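Local coordinates for cycloserine biosynthesis protein DcsG (Streptomyces lavendulae, PDB 6JIL) that catalyses the ATP- and magnesium-dependent cyclisation of O-ureido-D-serine to the antibiotic D-cycloserine, as a monomeric ligase of the ATP-grasp family, at residues 104-109 / 174-179; 134-139 / 148-153. All coordinates share one frame; numbering follows the deposited sequence.

How the contacts relate
Both contacts sit in one four-stranded antiparallel sheet and reach the same ADP, contact 2 nested inside the loop that contact 1 closes. Neighbouring strands 172-176 and 133-138 join them through Q175 O to V135 N and Q175 OE1 to K137 NZ. Contact 1 pairs the start of edge strand 109-111 with strand 172-176, whose outgoing loop reads the adenine edge, mixing backbone, amide and apolar contacts. Contact 2 is the regularly hydrogen-bonded hairpin at the other edge, its F134 and Y150 face against helices 117-127 and 155-167, K137 on the nucleotide. Both are partly buried, through I106, L174 and Q175 in contact 1 and F134, V135, V136 and Y150 in contact 2, whose Q151 is exposed.

Contact 1. Residues 104-109 / 174-179; sequences PVIPTT and LQPYVE. With ADP (adenosine-5'-diphosphate), chain G.
The side chain of Q175 runs alongside that of T108 in the same direction, and the two meet through NE2 of Q175 and OG1 of T108 at 2.8 Å. The bond is nearly straight (170°) and lies almost in the amide plane. T108 gives its own proton to I106 O, from above that carbonyl plane, so its hydroxyl accepts from one side chain while donating to its own loop. The amide's other end, OE1, takes the adenine N6 of ADP (3.2 Å) and also K137 NZ; bonds at both ends fix which way round the amide sits. I106 crosses Q175 at about a right angle, laying CG2 against CD. Its chi1 of -70° sets CG1 beside the backbone N, and the extended chain carries CD1 to V178 CG2 at 3.8 Å, close to the adenine amino group.

This is the adenine pocket of the ATP-grasp fold, where the segment leaving strand 172-176 reads the base's edge by its backbone: ADP N6 donates to P176 O (3.0 Å), and V178 N donates to ADP N1 (2.9 Å). The Y177 ring has ADP C2 over one face, near its rim, with Y177 CE1 3.3 Å from ADP C2. Farther from the base, P107 CB packs on P176 CD, and T109 and L174 form an antiparallel hydrogen-bonded pair, with T109 N to L174 O at 2.9 Å and L174 N to T109 O at 2.7 Å.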
# COMPACT_ATOMS: atom_id res chain seq x y z
N PRO A 104 -11.12 10.34 6.46
CA PRO A 104 -11.46 10.85 5.13
C PRO A 104 -10.74 10.10 4.01
O PRO A 104 -9.52 10.05 3.97
CB PRO A 104 -11.03 12.31 5.20
CG PRO A 104 -9.87 12.26 6.13
CD PRO A 104 -10.35 11.33 7.22
N VAL A 105 -11.51 9.51 3.10
CA VAL A 105 -10.93 8.77 2.00
C VAL A 105 -11.51 9.21 0.66
O VAL A 105 -12.54 9.87 0.61
CB VAL A 105 -11.17 7.25 2.14
CG1 VAL A 105 -10.66 6.77 3.47
CG2 VAL A 105 -12.64 6.94 2.01
N ILE A 106 -10.84 8.84 -0.42
CA ILE A 106 -11.31 9.18 -1.75
C ILE A 106 -12.59 8.39 -1.97
O ILE A 106 -12.64 7.20 -1.68
CB ILE A 106 -10.29 8.75 -2.83
CG1 ILE A 106 -9.04 9.64 -2.76
CG2 ILE A 106 -10.93 8.82 -4.21
CD1 ILE A 106 -7.96 9.28 -3.78
N PRO A 107 -13.66 9.07 -2.43
CA PRO A 107 -14.92 8.36 -2.67
C PRO A 107 -14.57 7.09 -3.45
O PRO A 107 -14.05 7.16 -4.56
CB PRO A 107 -15.71 9.37 -3.50
CG PRO A 107 -15.26 10.68 -2.91
CD PRO A 107 -13.77 10.50 -2.76
N THR A 108 -14.85 5.94 -2.84
CA THR A 108 -14.50 4.65 -3.42
C THR A 108 -15.65 3.66 -3.60
O THR A 108 -16.38 3.38 -2.65
CB THR A 108 -13.43 3.99 -2.53
OG1 THR A 108 -12.20 4.73 -2.64
CG2 THR A 108 -13.20 2.54 -2.92
N THR A 109 -15.78 3.12 -4.81
CA THR A 109 -16.83 2.15 -5.13
C THR A 109 -16.23 0.79 -5.51
O THR A 109 -15.52 0.68 -6.50
CB THR A 109 -17.70 2.63 -6.31
OG1 THR A 109 -18.50 3.73 -5.87
CG2 THR A 109 -18.60 1.51 -6.81
N LEU A 174 -13.59 1.70 -8.15
CA LEU A 174 -13.86 2.82 -9.04
C LEU A 174 -13.80 4.08 -8.18
O LEU A 174 -14.45 4.14 -7.14
CB LEU A 174 -15.26 2.70 -9.66
CG LEU A 174 -15.57 1.46 -10.51
CD1 LEU A 174 -17.01 1.53 -11.00
CD2 LEU A 174 -14.62 1.40 -11.68
N GLN A 175 -13.02 5.06 -8.60
CA GLN A 175 -12.92 6.31 -7.85
C GLN A 175 -12.92 7.50 -8.79
O GLN A 175 -12.45 7.41 -9.92
CB GLN A 175 -11.62 6.40 -7.03
CG GLN A 175 -11.30 5.23 -6.14
CD GLN A 175 -9.96 5.39 -5.45
OE1 GLN A 175 -8.95 5.69 -6.09
NE2 GLN A 175 -9.93 5.18 -4.14
N PRO A 176 -13.46 8.63 -8.33
CA PRO A 176 -13.44 9.79 -9.22
C PRO A 176 -11.98 10.24 -9.25
O PRO A 176 -11.25 10.04 -8.28
CB PRO A 176 -14.32 10.79 -8.49
CG PRO A 176 -14.13 10.44 -7.04
CD PRO A 176 -14.19 8.93 -7.09
N TYR A 177 -11.55 10.83 -10.36
CA TYR A 177 -10.18 11.30 -10.46
C TYR A 177 -10.03 12.59 -9.65
O TYR A 177 -10.71 13.58 -9.92
CB TYR A 177 -9.80 11.59 -11.91
CG TYR A 177 -8.33 11.89 -12.05
CD1 TYR A 177 -7.39 10.86 -12.08
CD2 TYR A 177 -7.86 13.20 -12.07
CE1 TYR A 177 -6.02 11.13 -12.12
CE2 TYR A 177 -6.50 13.49 -12.10
CZ TYR A 177 -5.58 12.44 -12.12
OH TYR A 177 -4.23 12.71 -12.13
N VAL A 178 -9.15 12.56 -8.64
CA VAL A 178 -8.90 13.73 -7.79
C VAL A 178 -8.04 14.71 -8.59
O VAL A 178 -6.85 14.48 -8.81
CB VAL A 178 -8.17 13.30 -6.49
CG1 VAL A 178 -7.73 14.53 -5.70
CG2 VAL A 178 -9.10 12.43 -5.65
N GLU A 179 -8.66 15.80 -9.01
CA GLU A 179 -8.03 16.83 -9.83
C GLU A 179 -6.75 17.47 -9.30
O GLU A 179 -5.88 17.85 -10.10
CB GLU A 179 -9.05 17.93 -10.15
CG GLU A 179 -10.33 17.40 -10.79
CD GLU A 179 -11.25 18.51 -11.27
OE1 GLU A 179 -11.62 19.39 -10.46
OE2 GLU A 179 -11.61 18.50 -12.47
PB ADP G . -1.08 1.52 -6.22
O1B ADP G . 0.01 2.70 -6.03
O2B ADP G . -1.09 0.64 -4.97
O3B ADP G . -0.69 0.68 -7.45
PA ADP G . -2.74 3.72 -6.20
O1A ADP G . -3.98 3.97 -5.48
O2A ADP G . -1.55 4.32 -5.33
O3A ADP G . -2.59 2.11 -6.42
O5' ADP G . -2.84 4.42 -7.64
C5' ADP G . -1.54 4.53 -8.22
C4' ADP G . -1.34 5.96 -8.73
O4' ADP G . -2.44 6.32 -9.60
C3' ADP G . -1.32 6.96 -7.59
O3' ADP G . -0.01 7.16 -7.09
C2' ADP G . -1.93 8.22 -8.22
O2' ADP G . -0.92 9.04 -8.82
C1' ADP G . -2.93 7.65 -9.25
N9 ADP G . -4.31 7.60 -8.70
C8 ADP G . -5.00 6.48 -8.30
N7 ADP G . -6.21 6.80 -7.92
C5 ADP G . -6.38 8.13 -8.04
C6 ADP G . -7.50 8.99 -7.99
N6 ADP G . -8.73 8.53 -7.54
N1 ADP G . -7.36 10.27 -8.40
C2 ADP G . -6.19 10.73 -8.85
N3 ADP G . -5.11 9.96 -8.92
C4 ADP G . -5.16 8.67 -8.53

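Contact 2. Residues 134-139 / 148-153; sequences FVVKPT and QRYQRS. With ADP (adenosine-5'-diphosphate), chain G.
F134 lays one face of its ring over CB of Y150, a CH-pi contact in which that carbon stands 4.0 Å from the ring centroid. With chi1 at 61°, CG is wedged between the backbone N and the carbonyl carbon, and the ring is swung along the partner strand: CE2 comes to 3.7 Å from Y150 CB, while CA of R152 meets the ring edge. The two aromatic planes meet at 25°, yet the rings are so displaced that little of one faces the other; CB of Y150, rather than its ring, covers the F134 face. Y150 sets CG beside its backbone N, and CE1 touches CG2 of V136 at 3.7 Å. Its hydroxyl bonds to H161 of helix 155-167, which with F124 and L125 of helix 117-127 helps cover this face of the sheet.

Strands 133-138 and 148-151 form an antiparallel beta hairpin of the ATP-grasp region. F134 pairs with Y150 and V136 with Q148, each pair joined by two backbone hydrogen bonds, F134 N to Y150 O being 2.8 Å. V135 and R149 between them form a non-hydrogen-bonded pair and turn their side chains to the opposite face, where the nucleotide lies. There V135 CG2 packs on the adenine at C6 (3.8 Å), and R149 makes salt bridges to E133 and D182 and a cation-pi contact with Y177. One residue on from V136, K137 bends at chi3 (76°), and NZ donates to both N7 and O1A of ADP, each at 3.0 Å, spanning base and alpha-phosphate.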
# COMPACT_ATOMS: atom_id res chain seq x y z
N PHE A 134 -12.47 9.41 -14.02
CA PHE A 134 -12.49 8.43 -12.94
C PHE A 134 -11.34 7.47 -13.12
O PHE A 134 -10.68 7.47 -14.16
CB PHE A 134 -13.83 7.68 -12.93
CG PHE A 134 -14.12 6.89 -14.19
CD1 PHE A 134 -14.02 5.50 -14.20
CD2 PHE A 134 -14.55 7.54 -15.35
CE1 PHE A 134 -14.36 4.77 -15.34
CE2 PHE A 134 -14.89 6.82 -16.50
CZ PHE A 134 -14.80 5.43 -16.49
N VAL A 135 -11.06 6.66 -12.10
CA VAL A 135 -9.96 5.72 -12.19
C VAL A 135 -10.43 4.31 -11.92
O VAL A 135 -11.31 4.08 -11.08
CB VAL A 135 -8.85 6.07 -11.17
CG1 VAL A 135 -7.68 5.10 -11.30
CG2 VAL A 135 -8.39 7.50 -11.40
N VAL A 136 -9.84 3.36 -12.64
CA VAL A 136 -10.14 1.96 -12.47
C VAL A 136 -8.87 1.30 -11.92
O VAL A 136 -7.77 1.57 -12.39
CB VAL A 136 -10.50 1.27 -13.80
CG1 VAL A 136 -10.54 -0.26 -13.60
CG2 VAL A 136 -11.85 1.79 -14.31
N LYS A 137 -9.03 0.45 -10.92
CA LYS A 137 -7.88 -0.22 -10.34
C LYS A 137 -8.32 -1.44 -9.55
O LYS A 137 -9.42 -1.46 -8.99
CB LYS A 137 -7.14 0.74 -9.40
CG LYS A 137 -7.84 0.91 -8.06
CD LYS A 137 -7.12 1.85 -7.11
CE LYS A 137 -7.32 3.31 -7.49
NZ LYS A 137 -6.78 4.23 -6.45
N PRO A 138 -7.47 -2.47 -9.51
CA PRO A 138 -7.77 -3.69 -8.77
C PRO A 138 -7.57 -3.38 -7.29
O PRO A 138 -6.73 -2.55 -6.94
CB PRO A 138 -6.73 -4.67 -9.29
CG PRO A 138 -5.55 -3.78 -9.54
CD PRO A 138 -6.19 -2.60 -10.23
N THR A 139 -8.32 -4.03 -6.41
CA THR A 139 -8.16 -3.78 -4.99
C THR A 139 -6.89 -4.43 -4.48
O THR A 139 -6.35 -4.05 -3.44
CB THR A 139 -9.32 -4.35 -4.18
OG1 THR A 139 -9.33 -5.77 -4.33
CG2 THR A 139 -10.63 -3.76 -4.66
N GLN A 148 -5.74 2.75 -14.26
CA GLN A 148 -5.95 3.61 -15.42
C GLN A 148 -6.92 4.78 -15.18
O GLN A 148 -7.82 4.71 -14.33
CB GLN A 148 -6.44 2.79 -16.62
CG GLN A 148 -5.47 1.70 -17.07
CD GLN A 148 -5.84 1.08 -18.41
OE1 GLN A 148 -5.32 0.02 -18.79
NE2 GLN A 148 -6.74 1.74 -19.15
N ARG A 149 -6.71 5.83 -15.96
CA ARG A 149 -7.49 7.06 -15.91
C ARG A 149 -8.43 7.13 -17.13
O ARG A 149 -8.02 6.81 -18.24
CB ARG A 149 -6.52 8.24 -15.91
CG ARG A 149 -7.13 9.61 -15.91
CD ARG A 149 -6.02 10.65 -15.93
NE ARG A 149 -6.53 12.02 -15.83
CZ ARG A 149 -5.77 13.06 -15.52
NH1 ARG A 149 -4.48 12.89 -15.29
NH2 ARG A 149 -6.31 14.26 -15.43
N TYR A 150 -9.67 7.55 -16.90
CA TYR A 150 -10.64 7.66 -17.99
C TYR A 150 -11.53 8.89 -17.91
O TYR A 150 -11.90 9.33 -16.81
CB TYR A 150 -11.58 6.44 -18.04
CG TYR A 150 -10.92 5.08 -18.15
CD1 TYR A 150 -10.49 4.39 -17.01
CD2 TYR A 150 -10.74 4.48 -19.40
CE1 TYR A 150 -9.90 3.13 -17.12
CE2 TYR A 150 -10.16 3.23 -19.52
CZ TYR A 150 -9.74 2.56 -18.38
OH TYR A 150 -9.17 1.32 -18.53
N GLN A 151 -11.89 9.43 -19.07
CA GLN A 151 -12.81 10.56 -19.14
C GLN A 151 -14.15 9.85 -18.97
O GLN A 151 -14.29 8.71 -19.41
CB GLN A 151 -12.73 11.22 -20.52
CG GLN A 151 -11.45 12.00 -20.76
CD GLN A 151 -11.25 12.35 -22.23
OE1 GLN A 151 -10.39 13.16 -22.58
NE2 GLN A 151 -12.04 11.73 -23.10
N ARG A 152 -15.14 10.49 -18.35
CA ARG A 152 -16.42 9.81 -18.13
C ARG A 152 -17.11 9.27 -19.37
O ARG A 152 -17.97 8.39 -19.27
CB ARG A 152 -17.39 10.71 -17.35
CG ARG A 152 -17.89 11.93 -18.10
CD ARG A 152 -19.22 12.35 -17.51
NE ARG A 152 -19.16 12.35 -16.05
CZ ARG A 152 -20.11 11.86 -15.26
NH1 ARG A 152 -21.21 11.31 -15.77
NH2 ARG A 152 -19.95 11.89 -13.95
N SER A 153 -16.75 9.78 -20.54
CA SER A 153 -17.37 9.32 -21.77
C SER A 153 -16.85 7.95 -22.17
O SER A 153 -17.41 7.29 -23.05
CB SER A 153 -17.12 10.32 -22.89
OG SER A 153 -15.72 10.49 -23.12
PB ADP G . -1.08 1.52 -6.22
O1B ADP G . 0.01 2.70 -6.03
O2B ADP G . -1.09 0.64 -4.97
O3B ADP G . -0.69 0.68 -7.45
PA ADP G . -2.74 3.72 -6.20
O1A ADP G . -3.98 3.97 -5.48
O2A ADP G . -1.55 4.32 -5.33
O3A ADP G . -2.59 2.11 -6.42
O5' ADP G . -2.84 4.42 -7.64
C5' ADP G . -1.54 4.53 -8.22
C4' ADP G . -1.34 5.96 -8.73
O4' ADP G . -2.44 6.32 -9.60
C3' ADP G . -1.32 6.96 -7.59
O3' ADP G . -0.01 7.16 -7.09
C2' ADP G . -1.93 8.22 -8.22
O2' ADP G . -0.92 9.04 -8.82
C1' ADP G . -2.93 7.65 -9.25
N9 ADP G . -4.31 7.60 -8.70
C8 ADP G . -5.00 6.48 -8.30
N7 ADP G . -6.21 6.80 -7.92
C5 ADP G . -6.38 8.13 -8.04
C6 ADP G . -7.50 8.99 -7.99
N6 ADP G . -8.73 8.53 -7.54
N1 ADP G . -7.36 10.27 -8.40
C2 ADP G . -6.19 10.73 -8.85
N3 ADP G . -5.11 9.96 -8.92
C4 ADP G . -5.16 8.67 -8.53